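Local atomic coordinates of lipase (Photobacterium sp. M37, PDB entry 2ORY), a protein that hydrolyses the ester bonds of triacylglycerols as a psychrophilic lipase with an alpha/beta-hydrolase fold. Residues N245-L250 against A273-T278; F105-M110 against K281-I286; S13-Y18 against K35-A40; M72-Q77 against V86-G91. All coordinates share one frame; numbering follows the deposited sequence.

Contact 1 of 4, residues N245-L250 against A273-T278; sequences NSLKKL and AMIAET
Leu-247 reaches out from the end of helix 244-247 and lies across the side of helix 265-278, touching Met-274, Ile-275 and Thr-278 there. The contact is helix-helix packing at the periphery of the alpha/beta-hydrolase fold, between the short helix 244-247 and helix 265-278, and no hydrogen bond crosses it. The two branches of the leucine divide the work. CD2 of Leu-247 meets the terminal methyl CE of Met-274 at 3.6 Å, the two side chains lying at about a right angle; the methionine chain turns at its last torsion (chi3 76°), which brings that methyl round to the leucine. CD1 of Leu-247 goes to the other neighbour, resting 3.6 Å from OG1 of Thr-278. Between these branches and the backbone, CB of Leu-247 packs on CG1 of Ile-275 at 3.7 Å.

Ile-275 also reaches Lys-248, again with the side chains crossed roughly perpendicularly. Its CD1 touches CG of Lys-248 at 3.6 Å, and its CG2 lies 4.0 Å from CE of the same lysine, whose extended aliphatic chain lies across Ile-275 at the solvent side. A type I beta turn runs from Leu-247 to Leu-250. Trp-242 adds to the packing by touching both Met-274 and Thr-278. The hydroxyl of Thr-278 is engaged within its own helix: OG1, set between the backbone N and carbonyl carbon (chi1 55°), donates to the carbonyl O of Met-274 at 2.7 Å, with the donor tilted 29° from the carbonyl plane.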
# COMPACT_ATOMS: atom_id res chain seq x y z
N ASN A 245 10.61 18.41 -3.19
CA ASN A 245 11.91 18.10 -3.79
C ASN A 245 11.84 16.85 -4.66
O ASN A 245 12.41 16.82 -5.76
CB ASN A 245 12.96 17.90 -2.70
CG ASN A 245 13.31 19.18 -2.01
OD1 ASN A 245 13.81 20.12 -2.66
ND2 ASN A 245 13.06 19.26 -0.71
N SER A 246 11.17 15.83 -4.15
CA SER A 246 10.99 14.57 -4.86
C SER A 246 10.22 14.77 -6.16
O SER A 246 10.56 14.20 -7.19
CB SER A 246 10.23 13.58 -3.98
OG SER A 246 11.08 13.04 -2.99
N LEU A 247 9.17 15.58 -6.10
CA LEU A 247 8.36 15.80 -7.29
C LEU A 247 9.20 16.38 -8.43
O LEU A 247 9.03 16.01 -9.60
CB LEU A 247 7.18 16.72 -6.94
CG LEU A 247 6.01 16.10 -6.13
CD1 LEU A 247 5.03 17.20 -5.73
CD2 LEU A 247 5.29 15.04 -6.96
N LYS A 248 10.12 17.26 -8.09
CA LYS A 248 10.98 17.89 -9.09
C LYS A 248 11.99 16.94 -9.75
O LYS A 248 12.79 17.36 -10.57
CB LYS A 248 11.69 19.09 -8.48
CG LYS A 248 10.74 20.26 -8.24
CD LYS A 248 11.37 21.37 -7.41
CE LYS A 248 10.36 22.46 -7.10
NZ LYS A 248 10.89 23.43 -6.10
N LYS A 249 11.93 15.67 -9.39
CA LYS A 249 12.83 14.67 -9.96
C LYS A 249 12.10 13.77 -10.95
O LYS A 249 12.73 12.95 -11.62
CB LYS A 249 13.43 13.79 -8.87
CG LYS A 249 14.41 14.49 -7.96
CD LYS A 249 14.96 13.52 -6.93
CE LYS A 249 15.82 14.25 -5.90
NZ LYS A 249 16.13 13.36 -4.73
N LEU A 250 10.78 13.90 -11.02
CA LEU A 250 9.97 13.07 -11.90
C LEU A 250 10.22 13.27 -13.39
O LEU A 250 10.24 12.30 -14.14
CB LEU A 250 8.47 13.27 -11.61
CG LEU A 250 8.04 12.74 -10.24
CD1 LEU A 250 6.61 13.14 -9.95
CD2 LEU A 250 8.18 11.25 -10.21
N ALA A 273 1.58 21.09 -11.99
CA ALA A 273 0.38 21.37 -11.19
C ALA A 273 0.51 20.72 -9.79
O ALA A 273 0.19 21.36 -8.79
CB ALA A 273 -0.85 20.87 -11.91
N MET A 274 0.98 19.48 -9.73
CA MET A 274 1.17 18.78 -8.44
C MET A 274 2.12 19.57 -7.54
O MET A 274 1.88 19.70 -6.33
CB MET A 274 1.78 17.39 -8.66
CG MET A 274 0.87 16.34 -9.29
SD MET A 274 1.79 14.95 -10.00
CE MET A 274 2.24 14.05 -8.50
N ILE A 275 3.21 20.07 -8.11
CA ILE A 275 4.19 20.83 -7.33
C ILE A 275 3.50 22.09 -6.82
O ILE A 275 3.53 22.38 -5.62
CB ILE A 275 5.43 21.19 -8.19
CG1 ILE A 275 6.22 19.92 -8.53
CG2 ILE A 275 6.34 22.20 -7.46
CD1 ILE A 275 7.37 20.16 -9.51
N ALA A 276 2.85 22.81 -7.72
CA ALA A 276 2.12 24.01 -7.35
C ALA A 276 1.07 23.77 -6.24
O ALA A 276 0.99 24.54 -5.28
CB ALA A 276 1.43 24.59 -8.58
N GLU A 277 0.27 22.72 -6.36
CA GLU A 277 -0.76 22.48 -5.35
C GLU A 277 -0.31 21.92 -4.00
O GLU A 277 -1.06 22.00 -3.03
CB GLU A 277 -1.89 21.61 -5.93
CG GLU A 277 -2.56 22.19 -7.20
CD GLU A 277 -3.34 23.51 -6.96
OE1 GLU A 277 -4.10 23.60 -5.97
OE2 GLU A 277 -3.20 24.44 -7.79
N THR A 278 0.89 21.36 -3.92
CA THR A 278 1.38 20.82 -2.65
C THR A 278 2.54 21.65 -2.08
O THR A 278 3.17 21.29 -1.09
CB THR A 278 1.81 19.37 -2.80
OG1 THR A 278 2.78 19.26 -3.85
CG2 THR A 278 0.60 18.51 -3.14

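Contact 2 of 4, residues F105-M110 against K281-I286; sequences FMVSAM and KKYKQI
The phenolic OH of Tyr-283 donates a hydrogen bond to the carbonyl O of Val-107, 2.6 Å away. It joins two irregular loops of the alpha/beta-hydrolase fold, the one between helix 97-102 and strand 110-112 and the one that follows helix 265-278. The bond uses a lone pair of the acceptor, with the donor in the carbonyl plane and a C=O...O angle of 121°, while the oxygen of Val-107 itself sits at the edge of the tyrosine ring and in its plane. Val-107 supports the same group with its side chain, CB lying 3.6 Å from OH of Tyr-283.

The side chains of Met-110 and Tyr-283 run toward each other and meet in a Met-aromatic contact. The sulfur of Met-110 stands 4.7 Å from the ring centroid and 33° off the normal, an oblique approach, and CE of Met-110 comes to 3.5 Å from CE2 of Tyr-283. A bend at the end of the methionine chain (chi3 88°) turns the methyl toward the ring. The sulfur has a second neighbour in CG of Lys-281, at 3.6 Å.

Lys-281 bends at its second torsion and then runs alongside the 105-110 loop, passing the carbonyl O of Ser-108. Its ammonium group makes a weak hydrogen bond to the carbonyl O of Glu-277 at the end of the preceding helix. Ser-126 touches both Val-107 and Tyr-283. On the 105-110 loop itself, the carbonyl O of Phe-105 accepts from two groups of Ser-108, the backbone N and the hydroxyl OG, the latter at 2.8 Å.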
# COMPACT_ATOMS: atom_id res chain seq x y z
N PHE A 105 -6.90 15.43 -6.50
CA PHE A 105 -7.24 16.76 -6.00
C PHE A 105 -7.08 16.83 -4.49
O PHE A 105 -6.71 17.86 -3.94
CB PHE A 105 -8.70 17.10 -6.28
CG PHE A 105 -8.95 17.74 -7.60
CD1 PHE A 105 -8.90 17.00 -8.77
CD2 PHE A 105 -9.30 19.08 -7.66
CE1 PHE A 105 -9.20 17.59 -9.98
CE2 PHE A 105 -9.60 19.68 -8.87
CZ PHE A 105 -9.56 18.94 -10.04
N MET A 106 -7.40 15.72 -3.84
CA MET A 106 -7.40 15.60 -2.39
C MET A 106 -6.12 15.73 -1.59
O MET A 106 -6.11 15.46 -0.39
CB MET A 106 -8.10 14.30 -1.99
CG MET A 106 -9.39 14.50 -1.21
SD MET A 106 -10.86 13.84 -2.04
CE MET A 106 -10.56 12.17 -1.96
N VAL A 107 -5.02 16.11 -2.22
CA VAL A 107 -3.79 16.27 -1.46
C VAL A 107 -3.54 17.74 -1.20
O VAL A 107 -2.64 18.09 -0.45
CB VAL A 107 -2.55 15.64 -2.17
CG1 VAL A 107 -2.66 14.11 -2.15
CG2 VAL A 107 -2.41 16.17 -3.60
N SER A 108 -4.35 18.61 -1.81
CA SER A 108 -4.17 20.04 -1.59
C SER A 108 -4.78 20.50 -0.27
O SER A 108 -4.42 21.55 0.25
CB SER A 108 -4.76 20.85 -2.76
OG SER A 108 -6.06 20.41 -3.09
N ALA A 109 -5.68 19.69 0.28
CA ALA A 109 -6.32 19.99 1.56
C ALA A 109 -5.83 18.93 2.55
O ALA A 109 -5.60 17.79 2.15
CB ALA A 109 -7.85 19.94 1.43
N MET A 110 -5.67 19.29 3.82
CA MET A 110 -5.19 18.33 4.81
C MET A 110 -5.98 18.33 6.11
O MET A 110 -6.65 19.31 6.44
CB MET A 110 -3.71 18.60 5.13
CG MET A 110 -2.80 18.59 3.91
SD MET A 110 -1.06 18.88 4.29
CE MET A 110 -0.48 17.16 4.63
N LYS A 281 3.12 22.45 1.75
CA LYS A 281 2.44 21.42 2.54
C LYS A 281 3.41 20.59 3.38
O LYS A 281 3.00 19.91 4.32
CB LYS A 281 1.67 20.47 1.62
CG LYS A 281 0.19 20.76 1.50
CD LYS A 281 -0.07 22.07 0.84
CE LYS A 281 -1.55 22.23 0.58
NZ LYS A 281 -1.84 23.52 -0.08
N LYS A 282 4.69 20.65 3.02
CA LYS A 282 5.74 19.93 3.71
C LYS A 282 5.52 18.41 3.75
O LYS A 282 5.77 17.75 4.77
CB LYS A 282 5.90 20.48 5.12
CG LYS A 282 6.28 21.95 5.16
CD LYS A 282 6.66 22.39 6.57
CE LYS A 282 5.52 22.21 7.58
NZ LYS A 282 5.93 22.65 8.96
N TYR A 283 5.05 17.87 2.62
CA TYR A 283 4.80 16.44 2.48
C TYR A 283 6.14 15.73 2.59
O TYR A 283 7.12 16.16 1.99
CB TYR A 283 4.15 16.15 1.11
CG TYR A 283 2.63 16.21 1.13
CD1 TYR A 283 1.95 17.25 0.50
CD2 TYR A 283 1.88 15.23 1.79
CE1 TYR A 283 0.56 17.31 0.54
CE2 TYR A 283 0.49 15.28 1.83
CZ TYR A 283 -0.16 16.32 1.21
OH TYR A 283 -1.53 16.37 1.23
N LYS A 284 6.18 14.64 3.35
CA LYS A 284 7.43 13.91 3.53
C LYS A 284 7.23 12.42 3.76
O LYS A 284 6.28 11.99 4.41
CB LYS A 284 8.22 14.48 4.71
CG LYS A 284 9.62 13.86 4.82
CD LYS A 284 10.49 14.52 5.86
CE LYS A 284 10.28 13.92 7.24
NZ LYS A 284 11.35 14.35 8.22
N GLN A 285 8.16 11.64 3.23
CA GLN A 285 8.14 10.19 3.31
C GLN A 285 8.43 9.76 4.74
O GLN A 285 9.16 10.44 5.46
CB GLN A 285 9.22 9.67 2.38
CG GLN A 285 8.95 8.44 1.51
CD GLN A 285 7.48 8.12 1.24
OE1 GLN A 285 6.76 7.72 2.14
NE2 GLN A 285 7.06 8.27 -0.02
N ILE A 286 7.82 8.64 5.16
CA ILE A 286 8.05 8.05 6.48
C ILE A 286 9.34 7.28 6.21
O ILE A 286 9.57 6.85 5.07
CB ILE A 286 6.94 7.04 6.88
CG1 ILE A 286 6.72 6.03 5.75
CG2 ILE A 286 5.66 7.78 7.24
CD1 ILE A 286 5.66 4.97 6.05

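Contact 3 of 4, residues S13-Y18 against K35-A40; sequences SYMSYY and KKMKEA
Tyr-18 and Lys-36 make the CH-pi part of this contact. CB of Lys-36 lies over one face of the tyrosine ring, 4.1 Å from its centroid and 22° off the normal, displaced toward the rim on the CG side, where CG of Tyr-18 is 3.8 Å away. The side chains cross at about a right angle, and the lysine chain bends at its second torsion (chi2 -68°), so that its ammonium end leads away from the other segment.

The remaining contacts are apolar. SD of Met-15 packs on CB of Ala-40 at 3.7 Å, and CE of Met-15 touches CB of Met-37 at 3.9 Å, the two methionine chains crossing at a slant. CE1 of Tyr-18 also approaches CB of Ala-40, at 4.1 Å. These side chains pack the end of helix 5-15, and the type I beta turn from Met-15 to Tyr-18, against helix 30-43; the two N-terminal helices lie on the face of the central sheet that carries Met-72 and Tyr-74.

Polar groups find their partners outside the two segments. The hydroxyl of Tyr-18 hydrogen-bonds to OD2 of Asp-330, and OG of Ser-16 to the carbonyl O of Phe-12.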
# COMPACT_ATOMS: atom_id res chain seq x y z
N SER A 13 0.84 -8.60 -0.42
CA SER A 13 0.47 -7.32 -1.00
C SER A 13 0.00 -7.54 -2.43
O SER A 13 -0.96 -6.91 -2.87
CB SER A 13 1.65 -6.35 -0.99
OG SER A 13 1.88 -5.84 0.31
N TYR A 14 0.67 -8.43 -3.15
CA TYR A 14 0.30 -8.69 -4.55
C TYR A 14 -0.92 -9.59 -4.73
O TYR A 14 -1.67 -9.44 -5.70
CB TYR A 14 1.49 -9.23 -5.34
CG TYR A 14 2.35 -8.11 -5.90
CD1 TYR A 14 2.91 -7.15 -5.05
CD2 TYR A 14 2.56 -7.97 -7.28
CE1 TYR A 14 3.66 -6.08 -5.55
CE2 TYR A 14 3.32 -6.89 -7.80
CZ TYR A 14 3.86 -5.95 -6.92
OH TYR A 14 4.60 -4.88 -7.38
N MET A 15 -1.14 -10.49 -3.78
CA MET A 15 -2.30 -11.37 -3.83
C MET A 15 -3.55 -10.50 -3.66
O MET A 15 -4.64 -10.89 -4.07
CB MET A 15 -2.23 -12.40 -2.70
CG MET A 15 -3.30 -13.50 -2.78
SD MET A 15 -3.12 -14.74 -1.47
CE MET A 15 -3.90 -13.93 -0.12
N SER A 16 -3.38 -9.33 -3.05
CA SER A 16 -4.46 -8.37 -2.83
C SER A 16 -5.06 -7.90 -4.14
O SER A 16 -6.23 -7.52 -4.20
CB SER A 16 -3.93 -7.15 -2.10
OG SER A 16 -3.26 -7.52 -0.92
N TYR A 17 -4.25 -7.91 -5.18
CA TYR A 17 -4.67 -7.43 -6.49
C TYR A 17 -5.55 -8.36 -7.34
O TYR A 17 -5.97 -7.97 -8.43
CB TYR A 17 -3.43 -7.00 -7.28
CG TYR A 17 -2.85 -5.68 -6.80
CD1 TYR A 17 -1.52 -5.57 -6.42
CD2 TYR A 17 -3.66 -4.54 -6.70
CE1 TYR A 17 -0.99 -4.36 -5.96
CE2 TYR A 17 -3.15 -3.33 -6.24
CZ TYR A 17 -1.81 -3.25 -5.87
OH TYR A 17 -1.31 -2.05 -5.42
N TYR A 18 -5.84 -9.56 -6.87
CA TYR A 18 -6.68 -10.45 -7.65
C TYR A 18 -7.99 -9.76 -7.93
O TYR A 18 -8.57 -9.15 -7.03
CB TYR A 18 -6.92 -11.76 -6.93
CG TYR A 18 -5.92 -12.84 -7.29
CD1 TYR A 18 -5.15 -13.46 -6.31
CD2 TYR A 18 -5.77 -13.25 -8.61
CE1 TYR A 18 -4.26 -14.46 -6.63
CE2 TYR A 18 -4.87 -14.25 -8.95
CZ TYR A 18 -4.12 -14.86 -7.95
OH TYR A 18 -3.24 -15.87 -8.26
N LYS A 35 -12.14 -16.70 -3.34
CA LYS A 35 -11.84 -17.97 -3.99
C LYS A 35 -10.41 -17.96 -4.52
O LYS A 35 -9.69 -18.94 -4.39
CB LYS A 35 -12.81 -18.21 -5.15
CG LYS A 35 -12.61 -19.54 -5.87
CD LYS A 35 -13.35 -19.59 -7.21
CE LYS A 35 -12.77 -18.59 -8.22
NZ LYS A 35 -13.45 -18.62 -9.57
N LYS A 36 -10.02 -16.84 -5.11
CA LYS A 36 -8.69 -16.70 -5.66
C LYS A 36 -7.62 -16.77 -4.57
O LYS A 36 -6.60 -17.45 -4.71
CB LYS A 36 -8.58 -15.38 -6.43
CG LYS A 36 -9.29 -15.38 -7.78
CD LYS A 36 -8.58 -16.32 -8.75
CE LYS A 36 -9.33 -16.47 -10.07
NZ LYS A 36 -8.65 -17.42 -11.01
N MET A 37 -7.86 -16.07 -3.47
CA MET A 37 -6.90 -16.07 -2.38
C MET A 37 -6.64 -17.48 -1.83
O MET A 37 -5.50 -17.85 -1.60
CB MET A 37 -7.39 -15.16 -1.27
CG MET A 37 -7.73 -13.79 -1.76
SD MET A 37 -8.09 -12.69 -0.42
CE MET A 37 -7.08 -11.34 -0.99
N LYS A 38 -7.71 -18.25 -1.64
CA LYS A 38 -7.58 -19.60 -1.09
C LYS A 38 -6.75 -20.50 -2.01
O LYS A 38 -5.93 -21.28 -1.53
CB LYS A 38 -8.95 -20.22 -0.85
CG LYS A 38 -9.77 -19.50 0.22
CD LYS A 38 -11.06 -20.24 0.51
CE LYS A 38 -11.90 -19.47 1.51
NZ LYS A 38 -13.18 -20.16 1.83
N GLU A 39 -6.96 -20.38 -3.31
CA GLU A 39 -6.19 -21.19 -4.24
C GLU A 39 -4.70 -20.81 -4.17
O GLU A 39 -3.82 -21.68 -4.19
CB GLU A 39 -6.67 -21.00 -5.68
CG GLU A 39 -5.86 -21.82 -6.68
CD GLU A 39 -6.16 -21.48 -8.13
OE1 GLU A 39 -5.58 -22.14 -9.02
OE2 GLU A 39 -6.96 -20.55 -8.38
N ALA A 40 -4.44 -19.51 -4.09
CA ALA A 40 -3.08 -18.98 -4.00
C ALA A 40 -2.38 -19.44 -2.72
O ALA A 40 -1.25 -19.94 -2.76
CB ALA A 40 -3.10 -17.45 -4.06

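Contact 4 of 4, residues M72-Q77 against V86-G91; sequences MMYVIQ and VIAIRG
Strands 66-78 and 84-90 form a beta hairpin in the mixed central sheet of the alpha/beta-hydrolase fold, in which residues 72-77 and 86-90 run antiparallel at 155°. Met-72 with Arg-90, Tyr-74 with Ala-88 and Ile-76 with Val-86 are hydrogen-bonded pairs, each joined by two N-H...O bonds; the shortest runs from N of Val-86 to O of Ile-76 at 2.7 Å. Met-73 with Ile-89 and Val-75 with Ile-87 are the non-hydrogen-bonded pairs between them.

On the face bearing Tyr-74, the phenol is swung over its partner strand by a chi1 of 66°, bringing CE2 of Tyr-74 to 3.4 Å from CB of Ala-88. Its OH is hydrogen-bonded to the carbonyl O of Phe-12. CD1 of Ile-76 packs beside CG1 of Val-86 at 3.7 Å. At the other end of this face, CB of Met-72 lies over the guanidinium plane of Arg-90, 3.6 Å from NE. NH1 of that arginine makes a weak hydrogen bond to the carbonyl O of Ser-16.

On the opposite face, SD of Met-73 touches both isoleucines of the partner strand, 3.7 Å from CG1 of Ile-89 and 3.8 Å from CG2 of Ile-87. Six backbone bonds fix the register, while buried apolar groups line both faces and one face of the guanidinium of Arg-90 is packed against CB of Met-72, toward the rim of the group.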
# COMPACT_ATOMS: atom_id res chain seq x y z
N MET A 72 -9.55 -2.44 -0.96
CA MET A 72 -9.80 -3.78 -0.44
C MET A 72 -8.86 -4.09 0.72
O MET A 72 -7.69 -3.71 0.70
CB MET A 72 -9.60 -4.84 -1.53
CG MET A 72 -10.04 -6.26 -1.11
SD MET A 72 -8.81 -7.22 -0.13
CE MET A 72 -8.04 -8.15 -1.40
N MET A 73 -9.38 -4.78 1.73
CA MET A 73 -8.57 -5.17 2.88
C MET A 73 -9.01 -6.53 3.38
O MET A 73 -10.21 -6.85 3.35
CB MET A 73 -8.68 -4.12 4.00
CG MET A 73 -7.91 -4.47 5.29
SD MET A 73 -7.82 -3.07 6.37
CE MET A 73 -9.58 -2.88 6.81
N TYR A 74 -8.04 -7.34 3.79
CA TYR A 74 -8.31 -8.66 4.36
C TYR A 74 -7.24 -8.95 5.41
O TYR A 74 -6.22 -8.24 5.50
CB TYR A 74 -8.35 -9.76 3.28
CG TYR A 74 -7.03 -10.04 2.57
CD1 TYR A 74 -6.28 -11.16 2.88
CD2 TYR A 74 -6.53 -9.16 1.61
CE1 TYR A 74 -5.05 -11.40 2.27
CE2 TYR A 74 -5.29 -9.38 0.99
CZ TYR A 74 -4.56 -10.50 1.33
OH TYR A 74 -3.31 -10.70 0.78
N VAL A 75 -7.50 -9.97 6.22
CA VAL A 75 -6.57 -10.39 7.27
C VAL A 75 -6.28 -11.90 7.14
O VAL A 75 -7.20 -12.70 7.08
CB VAL A 75 -7.15 -10.11 8.67
CG1 VAL A 75 -6.11 -10.43 9.73
CG2 VAL A 75 -7.61 -8.66 8.78
N ILE A 76 -5.00 -12.26 7.09
CA ILE A 76 -4.59 -13.67 6.99
C ILE A 76 -4.01 -14.05 8.35
O ILE A 76 -3.25 -13.28 8.94
CB ILE A 76 -3.44 -13.93 5.96
CG1 ILE A 76 -3.72 -13.20 4.65
CG2 ILE A 76 -3.28 -15.41 5.71
CD1 ILE A 76 -3.25 -11.74 4.69
N GLN A 77 -4.37 -15.23 8.84
CA GLN A 77 -3.85 -15.70 10.12
C GLN A 77 -3.05 -16.97 9.89
O GLN A 77 -3.51 -17.88 9.20
CB GLN A 77 -5.00 -16.00 11.09
CG GLN A 77 -4.55 -16.60 12.41
CD GLN A 77 -5.69 -16.93 13.35
OE1 GLN A 77 -5.48 -17.27 14.52
NE2 GLN A 77 -6.92 -16.85 12.85
N VAL A 86 -1.69 -11.08 9.47
CA VAL A 86 -1.25 -10.17 8.41
C VAL A 86 -2.48 -9.38 7.94
O VAL A 86 -3.49 -9.98 7.59
CB VAL A 86 -0.68 -10.91 7.17
CG1 VAL A 86 -0.39 -9.91 6.06
CG2 VAL A 86 0.59 -11.64 7.51
N ILE A 87 -2.42 -8.05 7.97
CA ILE A 87 -3.52 -7.24 7.44
C ILE A 87 -2.98 -6.69 6.10
O ILE A 87 -2.00 -5.94 6.09
CB ILE A 87 -3.86 -6.06 8.35
CG1 ILE A 87 -4.38 -6.55 9.70
CG2 ILE A 87 -4.85 -5.15 7.65
CD1 ILE A 87 -4.66 -5.39 10.67
N ALA A 88 -3.58 -7.07 4.98
CA ALA A 88 -3.11 -6.60 3.67
C ALA A 88 -4.12 -5.62 3.08
O ALA A 88 -5.33 -5.81 3.18
CB ALA A 88 -2.89 -7.80 2.73
N ILE A 89 -3.61 -4.55 2.46
CA ILE A 89 -4.46 -3.50 1.92
C ILE A 89 -4.15 -3.21 0.46
O ILE A 89 -2.99 -3.18 0.04
CB ILE A 89 -4.30 -2.21 2.78
CG1 ILE A 89 -4.91 -2.48 4.17
CG2 ILE A 89 -4.93 -0.99 2.08
CD1 ILE A 89 -4.56 -1.47 5.23
N ARG A 90 -5.20 -2.98 -0.31
CA ARG A 90 -5.10 -2.70 -1.74
C ARG A 90 -5.91 -1.44 -2.02
O ARG A 90 -6.90 -1.17 -1.34
CB ARG A 90 -5.72 -3.86 -2.53
CG ARG A 90 -5.73 -3.71 -4.03
CD ARG A 90 -6.66 -4.71 -4.71
NE ARG A 90 -8.03 -4.22 -4.75
CZ ARG A 90 -9.05 -4.88 -5.26
NH1 ARG A 90 -8.87 -6.08 -5.79
NH2 ARG A 90 -10.27 -4.36 -5.23
N GLY A 91 -5.47 -0.68 -3.03
CA GLY A 91 -6.17 0.52 -3.46
C GLY A 91 -6.65 0.22 -4.88
O GLY A 91 -6.99 -0.92 -5.17

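In the fold
From the N terminus, contact 3 closes first, folding helix 5-15 back against helix 30-43. Contact 4 follows in series as the hairpin of strands 66-78 and 84-90. The two touch, CE of Met-37 lying 3.3 Å from CE2 of Tyr-74, and so tie the N-terminal helices to the central sheet. Contact 2 then closes a long loop, joining the chain after helix 97-102 to that after helix 265-278. Contact 1 is nested inside that loop and touches contact 2, CG2 of Thr-278 packing on CG2 of Val-107 at 3.8 Å. Contacts 1 and 3 lie on opposite sides of the chain's centre, their own centres about 34 Å apart.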